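DegV family protein (Thermus thermophilus, PDB 2DT8) binds fatty acids such as palmitic acid and also carries a zinc ion, as a member of the DegV family. Local coordinates at residues F49-V52 against R53-A56; R208-I211 against L212-F215; F69-V72 against Y73-A76; T95-S98 against A99-A103. One frame throughout, in Å; residues are numbered along the deposited sequence.

Contact 1 of 4, residues F49-V52 against R53-A56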
loop_
_atom_site.group_PDB
_atom_site.type_symbol
_atom_site.label_atom_id
_atom_site.label_comp_id
_atom_site.label_asym_id
_atom_site.label_seq_id
_atom_site.Cartn_x
_atom_site.Cartn_y
_atom_site.Cartn_z
ATOM N N PHE A 49 -8.882 -8.881 -13.947
ATOM C CA PHE A 49 -9.042 -8.115 -15.174
ATOM C C PHE A 49 -9.531 -8.948 -16.362
ATOM O O PHE A 49 -10.199 -8.458 -17.264
ATOM C CB PHE A 49 -7.750 -7.357 -15.496
ATOM C CG PHE A 49 -7.284 -6.477 -14.362
ATOM C CD1 PHE A 49 -8.214 -5.790 -13.582
ATOM C CD2 PHE A 49 -5.936 -6.345 -14.064
ATOM C CE1 PHE A 49 -7.805 -4.986 -12.511
ATOM C CE2 PHE A 49 -5.517 -5.540 -12.993
ATOM C CZ PHE A 49 -6.457 -4.863 -12.220
ATOM N N GLN A 50 -9.126 -10.229 -16.307
ATOM C CA GLN A 50 -9.560 -11.116 -17.369
ATOM C C GLN A 50 -11.076 -11.323 -17.317
ATOM O O GLN A 50 -11.751 -11.428 -18.332
ATOM C CB GLN A 50 -8.973 -12.555 -17.202
ATOM C CG GLN A 50 -9.542 -13.576 -18.190
ATOM C CD GLN A 50 -9.224 -15.018 -17.826
ATOM O OE1 GLN A 50 -9.708 -15.948 -18.473
ATOM N NE2 GLN A 50 -8.414 -15.213 -16.789
ATOM N N LYS A 51 -11.550 -11.401 -16.061
ATOM C CA LYS A 51 -12.981 -11.566 -15.894
ATOM C C LYS A 51 -13.793 -10.324 -16.343
ATOM O O LYS A 51 -14.859 -10.410 -16.968
ATOM C CB LYS A 51 -13.418 -11.826 -14.385
ATOM C CG LYS A 51 -12.973 -13.174 -13.850
ATOM C CD LYS A 51 -13.600 -14.324 -14.624
ATOM C CE LYS A 51 -13.318 -15.653 -13.934
ATOM N NZ LYS A 51 -13.842 -16.805 -14.722
ATOM N N VAL A 52 -13.243 -9.153 -16.047
ATOM C CA VAL A 52 -13.888 -7.925 -16.488
ATOM C C VAL A 52 -13.895 -7.864 -18.017
ATOM O O VAL A 52 -14.899 -7.565 -18.649
ATOM C CB VAL A 52 -13.202 -6.692 -15.848
ATOM C CG1 VAL A 52 -13.783 -5.410 -16.411
ATOM C CG2 VAL A 52 -13.410 -6.728 -14.326
ATOM N N ARG A 53 -12.706 -8.184 -18.559
ATOM C CA ARG A 53 -12.596 -8.144 -20.005
ATOM C C ARG A 53 -13.621 -9.060 -20.742
ATOM O O ARG A 53 -14.132 -8.821 -21.828
ATOM C CB ARG A 53 -11.105 -8.486 -20.547
ATOM C CG ARG A 53 -10.776 -8.289 -22.042
ATOM C CD ARG A 53 -9.299 -8.654 -22.189
ATOM N NE ARG A 53 -9.101 -10.016 -21.704
ATOM C CZ ARG A 53 -7.938 -10.491 -21.255
ATOM N NH1 ARG A 53 -7.809 -11.772 -20.834
ATOM N NH2 ARG A 53 -6.876 -9.692 -21.251
ATOM N N GLU A 54 -13.963 -10.080 -19.937
ATOM C CA GLU A 54 -14.928 -11.039 -20.438
ATOM C C GLU A 54 -16.451 -10.713 -20.153
ATOM O O GLU A 54 -17.407 -11.453 -20.424
ATOM C CB GLU A 54 -14.728 -12.535 -19.870
ATOM C CG GLU A 54 -13.413 -13.119 -20.380
ATOM C CD GLU A 54 -12.999 -14.400 -19.685
ATOM O OE1 GLU A 54 -13.621 -14.754 -18.660
ATOM O OE2 GLU A 54 -12.036 -15.045 -20.157
ATOM N N GLY A 55 -16.605 -9.519 -19.588
ATOM C CA GLY A 55 -17.940 -9.014 -19.311
ATOM C C GLY A 55 -18.496 -9.291 -17.930
ATOM O O GLY A 55 -19.689 -9.096 -17.673
ATOM N N ALA A 56 -17.649 -9.746 -17.017
ATOM C CA ALA A 56 -18.127 -10.010 -15.675
ATOM C C ALA A 56 -18.210 -8.725 -14.865
ATOM O O ALA A 56 -17.579 -7.716 -15.195
ATOM C CB ALA A 56 -17.224 -11.012 -14.988
HETATM O O HOH W 1 -17.024 -6.111 -17.824
#

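Contact 2 of 4, residues R208-I211 against L212-F215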
loop_
_atom_site.group_PDB
_atom_site.type_symbol
_atom_site.label_atom_id
_atom_site.label_comp_id
_atom_site.label_asym_id
_atom_site.label_seq_id
_atom_site.Cartn_x
_atom_site.Cartn_y
_atom_site.Cartn_z
ATOM N N ARG A 208 6.196 9.447 -16.781
ATOM C CA ARG A 208 7.314 9.042 -15.948
ATOM C C ARG A 208 8.208 10.237 -15.619
ATOM O O ARG A 208 8.735 10.334 -14.505
ATOM C CB ARG A 208 8.120 7.946 -16.644
ATOM C CG ARG A 208 7.330 6.660 -16.855
ATOM C CD ARG A 208 8.258 5.484 -17.113
ATOM N NE ARG A 208 9.189 5.761 -18.202
ATOM C CZ ARG A 208 8.883 5.661 -19.490
ATOM N NH1 ARG A 208 7.668 5.282 -19.858
ATOM N NH2 ARG A 208 9.790 5.946 -20.415
ATOM N N GLU A 209 8.369 11.152 -16.573
ATOM C CA GLU A 209 9.198 12.332 -16.351
ATOM C C GLU A 209 8.606 13.218 -15.252
ATOM O O GLU A 209 9.309 13.771 -14.419
ATOM C CB GLU A 209 9.429 13.071 -17.681
ATOM C CG GLU A 209 10.113 12.173 -18.717
ATOM C CD GLU A 209 10.394 12.844 -20.053
ATOM O OE1 GLU A 209 9.666 13.783 -20.429
ATOM O OE2 GLU A 209 11.340 12.405 -20.741
ATOM N N GLU A 210 7.299 13.302 -15.316
ATOM C CA GLU A 210 6.593 14.099 -14.332
ATOM C C GLU A 210 6.641 13.473 -12.937
ATOM O O GLU A 210 6.910 14.131 -11.940
ATOM C CB GLU A 210 5.036 14.255 -14.649
ATOM C CG GLU A 210 4.124 14.801 -13.545
ATOM C CD GLU A 210 4.592 16.136 -12.977
ATOM O OE1 GLU A 210 5.139 16.958 -13.743
ATOM O OE2 GLU A 210 4.398 16.369 -11.761
ATOM N N ILE A 211 6.774 12.184 -12.920
ATOM C CA ILE A 211 6.832 11.511 -11.638
ATOM C C ILE A 211 8.264 11.682 -11.067
ATOM O O ILE A 211 8.468 11.973 -9.885
ATOM C CB ILE A 211 6.571 9.921 -11.708
ATOM C CG1 ILE A 211 5.073 9.675 -11.916
ATOM C CG2 ILE A 211 7.075 9.189 -10.457
ATOM C CD1 ILE A 211 4.737 8.223 -12.222
ATOM N N LEU A 212 9.275 11.671 -11.994
ATOM C CA LEU A 212 10.657 11.832 -11.531
ATOM C C LEU A 212 10.936 13.294 -11.140
ATOM O O LEU A 212 11.699 13.554 -10.202
ATOM C CB LEU A 212 11.639 11.372 -12.614
ATOM C CG LEU A 212 13.100 11.259 -12.171
ATOM C CD1 LEU A 212 13.303 10.022 -11.305
ATOM C CD2 LEU A 212 13.986 11.198 -13.397
ATOM N N LYS A 213 10.227 14.186 -11.781
ATOM C CA LYS A 213 10.344 15.594 -11.426
ATOM C C LYS A 213 9.849 15.778 -9.987
ATOM O O LYS A 213 10.501 16.439 -9.177
ATOM C CB LYS A 213 9.504 16.455 -12.378
ATOM C CG LYS A 213 9.448 17.929 -11.987
ATOM C CD LYS A 213 8.567 18.731 -12.948
ATOM C CE LYS A 213 8.407 20.175 -12.485
ATOM N NZ LYS A 213 7.558 20.971 -13.427
ATOM N N ALA A 214 8.694 15.196 -9.680
ATOM C CA ALA A 214 8.119 15.293 -8.339
ATOM C C ALA A 214 9.040 14.626 -7.322
ATOM O O ALA A 214 9.241 15.139 -6.216
ATOM C CB ALA A 214 6.745 14.632 -8.307
ATOM N N PHE A 215 9.594 13.477 -7.695
ATOM C CA PHE A 215 10.489 12.742 -6.814
ATOM C C PHE A 215 11.751 13.522 -6.479
ATOM O O PHE A 215 12.169 13.566 -5.319
ATOM C CB PHE A 215 10.880 11.408 -7.445
ATOM C CG PHE A 215 11.784 10.574 -6.585
ATOM C CD1 PHE A 215 11.369 10.144 -5.325
ATOM C CD2 PHE A 215 13.049 10.209 -7.033
ATOM C CE1 PHE A 215 12.201 9.360 -4.527
ATOM C CE2 PHE A 215 13.887 9.422 -6.240
ATOM C CZ PHE A 215 13.462 8.999 -4.990
HETATM O O HOH W 2 5.077 19.775 -13.556
#

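Contact 3 of 4, residues F69-V72 against Y73-A76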
loop_
_atom_site.group_PDB
_atom_site.type_symbol
_atom_site.label_atom_id
_atom_site.label_comp_id
_atom_site.label_asym_id
_atom_site.label_seq_id
_atom_site.Cartn_x
_atom_site.Cartn_y
_atom_site.Cartn_z
ATOM N N PHE A 69 -9.341 -10.274 13.276
ATOM C CA PHE A 69 -8.233 -9.635 13.971
ATOM C C PHE A 69 -8.037 -10.192 15.375
ATOM O O PHE A 69 -6.908 -10.444 15.794
ATOM C CB PHE A 69 -8.466 -8.123 14.059
ATOM C CG PHE A 69 -7.965 -7.361 12.871
ATOM C CD1 PHE A 69 -6.598 -7.236 12.646
ATOM C CD2 PHE A 69 -8.851 -6.782 11.975
ATOM C CE1 PHE A 69 -6.118 -6.537 11.546
ATOM C CE2 PHE A 69 -8.387 -6.078 10.865
ATOM C CZ PHE A 69 -7.012 -5.959 10.650
ATOM N N ALA A 70 -9.129 -10.376 16.114
ATOM C CA ALA A 70 -9.010 -10.868 17.485
ATOM C C ALA A 70 -8.291 -12.207 17.575
ATOM O O ALA A 70 -7.506 -12.433 18.493
ATOM C CB ALA A 70 -10.386 -10.964 18.130
ATOM N N ARG A 71 -8.594 -13.172 16.637
ATOM C CA ARG A 71 -7.886 -14.452 16.629
ATOM C C ARG A 71 -6.386 -14.235 16.474
ATOM O O ARG A 71 -5.584 -14.885 17.150
ATOM C CB ARG A 71 -8.387 -15.344 15.496
ATOM C CG ARG A 71 -7.655 -16.683 15.386
ATOM C CD ARG A 71 -8.164 -17.558 14.232
ATOM N NE ARG A 71 -9.059 -16.850 13.317
ATOM C CZ ARG A 71 -10.296 -16.474 13.629
ATOM N NH1 ARG A 71 -10.850 -16.893 14.761
ATOM N NH2 ARG A 71 -10.981 -15.681 12.814
ATOM N N VAL A 72 -5.958 -13.371 15.597
ATOM C CA VAL A 72 -4.547 -13.114 15.366
ATOM C C VAL A 72 -3.932 -12.434 16.597
ATOM O O VAL A 72 -2.864 -12.835 17.050
ATOM C CB VAL A 72 -4.356 -12.284 14.072
ATOM C CG1 VAL A 72 -2.898 -11.900 13.893
ATOM C CG2 VAL A 72 -4.821 -13.116 12.865
ATOM N N TYR A 73 -4.610 -11.435 17.163
ATOM C CA TYR A 73 -4.065 -10.756 18.333
ATOM C C TYR A 73 -3.911 -11.731 19.494
ATOM O O TYR A 73 -2.886 -11.734 20.178
ATOM C CB TYR A 73 -4.960 -9.586 18.783
ATOM C CG TYR A 73 -5.045 -8.421 17.812
ATOM C CD1 TYR A 73 -4.068 -8.222 16.828
ATOM C CD2 TYR A 73 -6.081 -7.494 17.902
ATOM C CE1 TYR A 73 -4.125 -7.133 15.963
ATOM C CE2 TYR A 73 -6.144 -6.398 17.048
ATOM C CZ TYR A 73 -5.166 -6.220 16.077
ATOM O OH TYR A 73 -5.243 -5.145 15.229
ATOM N N ARG A 74 -4.861 -12.584 19.725
ATOM C CA ARG A 74 -4.875 -13.540 20.824
ATOM C C ARG A 74 -3.712 -14.527 20.698
ATOM O O ARG A 74 -3.055 -14.880 21.669
ATOM C CB ARG A 74 -6.199 -14.311 20.841
ATOM C CG ARG A 74 -6.246 -15.397 21.903
ATOM C CD ARG A 74 -7.659 -15.931 22.135
ATOM N NE ARG A 74 -8.327 -16.326 20.898
ATOM C CZ ARG A 74 -9.225 -15.583 20.257
ATOM N NH1 ARG A 74 -9.624 -14.418 20.763
ATOM N NH2 ARG A 74 -9.727 -16.006 19.106
ATOM N N GLU A 75 -3.483 -14.910 19.429
ATOM C CA GLU A 75 -2.432 -15.882 19.201
ATOM C C GLU A 75 -1.042 -15.241 19.388
ATOM O O GLU A 75 -0.124 -15.809 19.963
ATOM C CB GLU A 75 -2.543 -16.445 17.756
ATOM C CG GLU A 75 -3.704 -17.417 17.599
ATOM C CD GLU A 75 -3.953 -17.824 16.160
ATOM O OE1 GLU A 75 -3.485 -17.113 15.242
ATOM O OE2 GLU A 75 -4.638 -18.846 15.944
ATOM N N ALA A 76 -1.001 -13.979 18.928
ATOM C CA ALA A 76 0.264 -13.273 19.015
ATOM C C ALA A 76 0.664 -12.977 20.471
ATOM O O ALA A 76 1.826 -13.090 20.874
ATOM C CB ALA A 76 0.178 -11.904 18.280
#

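Contact 4 of 4, residues T95-S98 against A99-A103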
loop_
_atom_site.group_PDB
_atom_site.type_symbol
_atom_site.label_atom_id
_atom_site.label_comp_id
_atom_site.label_asym_id
_atom_site.label_seq_id
_atom_site.Cartn_x
_atom_site.Cartn_y
_atom_site.Cartn_z
ATOM N N THR A 95 -10.727 -1.494 7.457
ATOM C CA THR A 95 -9.783 -2.360 8.152
ATOM C C THR A 95 -9.339 -1.813 9.514
ATOM O O THR A 95 -9.375 -2.538 10.510
ATOM C CB THR A 95 -8.548 -2.631 7.258
ATOM O OG1 THR A 95 -8.978 -3.298 6.062
ATOM C CG2 THR A 95 -7.526 -3.512 7.977
ATOM N N VAL A 96 -8.922 -0.548 9.557
ATOM C CA VAL A 96 -8.492 0.056 10.822
ATOM C C VAL A 96 -9.602 -0.054 11.868
ATOM O O VAL A 96 -9.348 -0.397 13.025
ATOM C CB VAL A 96 -8.100 1.535 10.635
ATOM C CG1 VAL A 96 -8.085 2.256 11.997
ATOM C CG2 VAL A 96 -6.712 1.611 9.997
ATOM N N GLN A 97 -10.813 0.321 11.531
ATOM C CA GLN A 97 -11.957 0.189 12.425
ATOM C C GLN A 97 -12.086 -1.242 12.956
ATOM O O GLN A 97 -12.397 -1.443 14.130
ATOM C CB GLN A 97 -13.228 0.609 11.690
ATOM C CG GLN A 97 -14.518 0.297 12.417
ATOM C CD GLN A 97 -15.712 0.962 11.755
ATOM O OE1 GLN A 97 -16.852 0.553 11.957
ATOM N NE2 GLN A 97 -15.451 2.005 10.967
ATOM N N SER A 98 -12.016 -2.300 12.094
ATOM C CA SER A 98 -12.127 -3.664 12.592
ATOM C C SER A 98 -10.999 -3.988 13.575
ATOM O O SER A 98 -11.213 -4.654 14.604
ATOM C CB SER A 98 -12.079 -4.674 11.441
ATOM O OG SER A 98 -13.325 -4.701 10.773
ATOM N N ALA A 99 -9.793 -3.525 13.250
ATOM C CA ALA A 99 -8.640 -3.765 14.109
ATOM C C ALA A 99 -8.858 -3.094 15.470
ATOM O O ALA A 99 -8.569 -3.690 16.506
ATOM C CB ALA A 99 -7.367 -3.226 13.445
ATOM N N GLU A 100 -9.367 -1.862 15.463
ATOM C CA GLU A 100 -9.609 -1.153 16.718
ATOM C C GLU A 100 -10.667 -1.862 17.556
ATOM O O GLU A 100 -10.534 -1.956 18.779
ATOM C CB GLU A 100 -10.012 0.290 16.446
ATOM C CG GLU A 100 -8.883 1.064 15.797
ATOM C CD GLU A 100 -9.242 2.491 15.489
ATOM O OE1 GLU A 100 -10.422 2.754 15.188
ATOM O OE2 GLU A 100 -8.335 3.347 15.531
ATOM N N LEU A 101 -11.708 -2.386 16.916
ATOM C CA LEU A 101 -12.719 -3.117 17.680
ATOM C C LEU A 101 -12.103 -4.372 18.320
ATOM O O LEU A 101 -12.392 -4.699 19.479
ATOM C CB LEU A 101 -13.892 -3.499 16.774
ATOM C CG LEU A 101 -14.794 -2.327 16.373
ATOM C CD1 LEU A 101 -15.748 -2.736 15.256
ATOM C CD2 LEU A 101 -15.572 -1.864 17.597
ATOM N N ALA A 102 -11.253 -5.082 17.581
ATOM C CA ALA A 102 -10.605 -6.262 18.126
ATOM C C ALA A 102 -9.625 -5.864 19.223
ATOM O O ALA A 102 -9.467 -6.570 20.211
ATOM C CB ALA A 102 -9.855 -7.020 17.025
ATOM N N ALA A 103 -8.952 -4.731 19.040
ATOM C CA ALA A 103 -7.982 -4.277 20.028
ATOM C C ALA A 103 -8.613 -4.061 21.407
ATOM O O ALA A 103 -7.941 -4.244 22.432
ATOM C CB ALA A 103 -7.302 -2.998 19.544
#

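Contact 1 of 4, residues F49-V52 against R53-A56
Arg53 N donates to Phe49 O at 2.8 Å, near the end of helix 45-53. The next amide, Glu54 N, makes only weak bonds, to Gln50 O and Lys51 O. Beyond it the pattern changes. Gly55 N bonds to Val52 O, coming from above the carbonyl plane at a C=O...N angle of 121°. Ala56 N reaches back to Lys51 O at 2.9 Å. Gly55 has positive phi (93°), which turns the chain so that both bonds can form. A water donates to Val52 O and to Ala56 O and bridges the turn.

Among the side chains, Arg53 folds back over Gln50. Its chain bends at chi3 (57°), which brings NH1 to 3.6 Å from Gln50 CG and sets one guanidinium face over Gln50 CA. Glu54 OE2 also comes to 3.5 Å from Gln50 CG. An alanine in place of Gln50 would probably deprive the Arg53 guanidinium and the Glu54 carboxylate of the methylene they share, and let both turn more freely. Lys51 NZ stands 4.4 Å from Glu54 OE1, too far for a salt bridge but likely to be mildly attractive. Lys51 CB also touches Ala56 CB at 3.9 Å. Val52 turns to Phe58 and Pro59 in the loop that follows.

The paired bonds from Ala56 N to Lys51 O and from Gly55 N to Val52 O form a Schellman motif, with Gly55 as C-prime, which ends the helix at the protein surface.

Contact 2 of 4, residues R208-I211 against L212-F215
Glu210 and Lys213 meet through a carboxylate oxygen and a methylene: OE1 of Glu210 is 3.9 Å from CD of Lys213. The Glu210 chain bends at chi2 (54°), which turns its carboxylate along the helix toward the lysine. Lys213 runs fully extended, and its NZ is 4.7 Å from Glu210 OE1, beyond direct pairing. One water bridges them. It donates to Glu210 OE1 at 2.8 Å and accepts from Lys213 NZ at the same length. The two charges are thus linked through solvent on the outer side of the helix.

The backbone beneath is regular alpha-helix, part of helix 204-219. Four i to i+4 bonds join the segments, from Leu212 N to Arg208 O through to Phe215 N to Ile211 O, the last at 2.9 Å. Lys213 CB rests 3.4 Å from Glu209 O, and Ala214 CB and Phe215 CB both lie 3.5 Å from Ile211 O.

The other side of the helix faces the four-stranded mixed sheet and helix 236-247. Ile211 packs on Leu241, Arg156 and Phe275. The Phe215 side chain leads away from residues 208-211, and its ring meets those of Phe154 and Phe275 edge-to-face. Arg208 leads away from the second segment and forms salt bridges with Glu204 and, through NE, with Glu244 on helix 236-247.

Contact 3 of 4, residues F69-V72 against Y73-A76
Phe69 and Tyr73 lie side by side and point the same way, one turn apart on helix 66-76. This helix packs against strands 3-8 and 24-32 of the six-stranded sheet and against helix 95-103, and it begins at the zinc site, where Glu67 is a ligand. Phe69 CD1 comes to 3.6 Å from Tyr73 OH. The two rings meet obliquely, their planes at 36°. Phe69 O accepts from Tyr73 N, and it also sits 3.4 Å above one face of the tyrosine ring, toward the rim. Beyond the pair, Tyr73 OH is hydrogen-bonded to Ser85 OG. A leucine in place of Tyr73 would probably leave Ser85 OG without this partner and open a gap beside Phe69 CD1.

Ala70 follows, its side chain near the zinc ligand Glu105. Its carbonyl O accepts from Arg74 N and lies over one face of the Arg74 guanidinium.

Arg71 is next. Arg74 bends at chi3 (51°), so that NH2 swings back to 3.5 Å from Arg71 CA. Arg71 and Glu75 run alongside each other, with the methylene CG of Arg71 3.8 Å from Glu75 OE2. Their charged ends do not meet: Arg71 NE is 5.5 Å from that oxygen.

Val72 packs on Val6 and Val26 of the sheet. Its carbonyl O accepts from Ala76 N at 2.9 Å and also touches Ala76 CB at 3.4 Å.

Contact 4 of 4, residues T95-S98 against A99-A103
Val96 O takes the amide hydrogen of Glu100 N at 2.8 Å. Thr95 O accepts from Ala99 N. Gln97 O and Ser98 O each receive one i to i+4 bond at 3.0 Å, from Leu101 N and Ala102 N. Ala103 N bonds to Ala99 O and carries the ladder one step further. The two side-chain hydroxyls turn elsewhere. Ser98 OG is satisfied by Pro64 O, and Thr95 OG1 by Ser93 OG, just before the helix.

Helix 95-103 is the crossover of a beta-alpha-beta unit between the parallel strands 82-87 and 110-114. Its start lies by the fatty acid, with the Thr95 side chain about 4 Å from the bound palmitic acid.

The closest side-chain contact is between Val96 and Glu100. Glu100 CG is anti to its carbonyl carbon (chi1 -65°), and the chain then runs extended back along the helix. This lays the carboxylate against a methyl group, with Val96 CG1 3.7 Å from Glu100 CD. Leu101 CG sits 3.4 Å from Gln97 O. Ala99 packs on His87 and Val112.

Along the chain the order is contact 1, 3, 4, 2. Contacts 3 and 4 are neighbours, with centres 12 Å apart, and they touch where helix 66-76 lies against helix 95-103: Phe69 CB meets Ala102 CB at 3.5 Å. Both flank the six-stranded sheet and lie near the zinc ligands Glu67 and Glu105. Contact 1 ends helix 45-53 at the surface, with its centre 33 Å from that of contact 4. Contact 2 sits beside the four-stranded sheet, across the chain's centre from contacts 3 and 4, with its centre 41 Å from that of contact 3. The palmitic acid lies nearest contact 4, so this helix pair probably ties the zinc site to the lipid-binding side.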